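Local coordinates for carbohydrate deacetylase Agd3 (Neosartorya fumigata, PDB 6NWZ), which probably removes N-acetyl groups from galactosaminogalactan, a fungal exopolysaccharide, and is required for biofilm formation by Aspergillus fumigatus, at residues Ser25-Ile30 with Tyr47-Thr52. Sequence-based numbering, arbitrary orientation.
Sequences SNILVI and YGIPYT
The flat amide of Asn26 lies across the start of the neighbouring strand, with ND2 over the peptide link from Pro50 to Tyr51 and 3.6 Å from Pro50 CB. Its other end, OD1, faces the hydroxyl of Thr52, and the two side chains meet at about a right angle. The modelled distance from Thr52 OG1 to Asn26 OD1, 2.4 Å, is very short, so the geometry of this hydrogen bond is doubtful. With CG of Asn26 turned opposite its own main-chain nitrogen (chi1 -160°), the amide is brought over to the second segment. The Tyr51 ring has the carbonyl oxygen of Ile49 at its edge, in the ring plane, and it is the CB of Tyr51 that reaches across, 4.1 Å from Ile27 CB. Farther along that side, Ile27 CG1 meets Ile49 CG2 at 3.7 Å, the two branched chains running at a slant to one another.

Between these two sets of contacts the backbones pair as parallel strands, with Ile27 and Tyr51 on one face and Leu28 and Thr52 on the other. Ile27 uses both its peptide groups: its N donates to Pro50 O (3.1 Å) and its O accepts from Thr52 N (2.7 Å). Thr52 in turn passes the ladder on, its O receiving a nearly linear bond from Val29 N (2.7 Å, 174° at the hydrogen), with Leu28 CA-H also directed at the same oxygen.

Helix 34-47 links the two strands and ends in a Schellman motif with Gly48 at C-prime; its Leu44 covers Ile27, Val29 and Tyr51. Helix 224-237 touches Ile27 and Ile49 through Leu237 and Ile234 respectively. Strand 22-31 pairs in parallel with strand 51-55 on this side and with strand 76-80, to which the backbone of Leu28 bonds at Gly76 and Val78, within the Agd3 CBM87 region.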
# COMPACT_ATOMS: atom_id res chain seq x y z
N SER A 25 19.99 16.05 -2.66
CA SER A 25 19.30 14.82 -3.06
C SER A 25 17.90 15.05 -3.61
O SER A 25 17.07 14.14 -3.57
CB SER A 25 19.23 13.85 -1.88
OG SER A 25 20.52 13.40 -1.50
N ASN A 26 17.62 16.25 -4.11
CA ASN A 26 16.31 16.54 -4.67
C ASN A 26 16.23 16.03 -6.10
O ASN A 26 17.14 16.26 -6.90
CB ASN A 26 16.04 18.04 -4.62
CG ASN A 26 14.58 18.37 -4.71
OD1 ASN A 26 14.08 18.74 -5.77
ND2 ASN A 26 13.87 18.24 -3.60
N ILE A 27 15.14 15.34 -6.43
CA ILE A 27 14.96 14.77 -7.76
C ILE A 27 14.16 15.74 -8.62
O ILE A 27 13.05 16.15 -8.24
CB ILE A 27 14.26 13.40 -7.67
CG1 ILE A 27 15.12 12.41 -6.89
CG2 ILE A 27 13.99 12.85 -9.06
CD1 ILE A 27 16.47 12.16 -7.52
N LEU A 28 14.71 16.11 -9.77
CA LEU A 28 14.05 17.01 -10.71
C LEU A 28 13.23 16.19 -11.70
O LEU A 28 13.78 15.38 -12.45
CB LEU A 28 15.08 17.88 -11.43
CG LEU A 28 14.52 18.85 -12.47
CD1 LEU A 28 13.51 19.79 -11.82
CD2 LEU A 28 15.64 19.62 -13.14
N VAL A 29 11.92 16.41 -11.70
CA VAL A 29 11.00 15.70 -12.58
C VAL A 29 10.52 16.68 -13.65
O VAL A 29 9.90 17.70 -13.33
CB VAL A 29 9.81 15.11 -11.81
CG1 VAL A 29 8.79 14.53 -12.77
CG2 VAL A 29 10.30 14.04 -10.84
N ILE A 30 10.79 16.35 -14.91
CA ILE A 30 10.45 17.20 -16.05
C ILE A 30 9.41 16.47 -16.89
O ILE A 30 9.63 15.33 -17.31
CB ILE A 30 11.70 17.53 -16.89
CG1 ILE A 30 12.72 18.30 -16.04
CG2 ILE A 30 11.31 18.32 -18.12
CD1 ILE A 30 14.03 18.55 -16.74
N TYR A 47 8.16 6.41 -1.85
CA TYR A 47 9.40 6.24 -1.08
C TYR A 47 9.58 7.35 -0.06
O TYR A 47 10.25 7.14 0.96
CB TYR A 47 10.60 6.20 -2.02
CG TYR A 47 10.86 4.87 -2.68
CD1 TYR A 47 10.06 4.43 -3.72
CD2 TYR A 47 11.93 4.08 -2.29
CE1 TYR A 47 10.30 3.22 -4.34
CE2 TYR A 47 12.19 2.87 -2.91
CZ TYR A 47 11.37 2.44 -3.93
OH TYR A 47 11.61 1.24 -4.55
N GLY A 48 9.01 8.52 -0.31
CA GLY A 48 9.28 9.69 0.51
C GLY A 48 10.46 10.51 0.03
O GLY A 48 10.98 11.32 0.80
N ILE A 49 10.88 10.32 -1.22
CA ILE A 49 12.05 10.99 -1.79
C ILE A 49 11.69 12.40 -2.20
O ILE A 49 10.76 12.59 -3.01
CB ILE A 49 12.61 10.19 -2.97
CG1 ILE A 49 13.24 8.89 -2.48
CG2 ILE A 49 13.60 11.04 -3.77
CD1 ILE A 49 13.59 7.91 -3.57
N PRO A 50 12.36 13.42 -1.67
CA PRO A 50 12.05 14.80 -2.08
C PRO A 50 12.30 15.02 -3.56
O PRO A 50 13.30 14.56 -4.12
CB PRO A 50 13.00 15.64 -1.21
CG PRO A 50 13.32 14.78 -0.05
CD PRO A 50 13.33 13.37 -0.57
N TYR A 51 11.38 15.73 -4.20
CA TYR A 51 11.45 15.96 -5.64
C TYR A 51 10.88 17.34 -5.97
O TYR A 51 10.12 17.92 -5.19
CB TYR A 51 10.68 14.89 -6.42
CG TYR A 51 9.20 14.84 -6.10
CD1 TYR A 51 8.29 15.61 -6.81
CD2 TYR A 51 8.72 14.02 -5.09
CE1 TYR A 51 6.94 15.57 -6.52
CE2 TYR A 51 7.37 13.97 -4.79
CZ TYR A 51 6.49 14.74 -5.51
OH TYR A 51 5.14 14.70 -5.22
N THR A 52 11.26 17.84 -7.14
CA THR A 52 10.75 19.09 -7.68
C THR A 52 10.20 18.83 -9.07
O THR A 52 10.84 18.15 -9.88
CB THR A 52 11.84 20.17 -7.73
OG1 THR A 52 12.38 20.37 -6.42
CG2 THR A 52 11.27 21.48 -8.24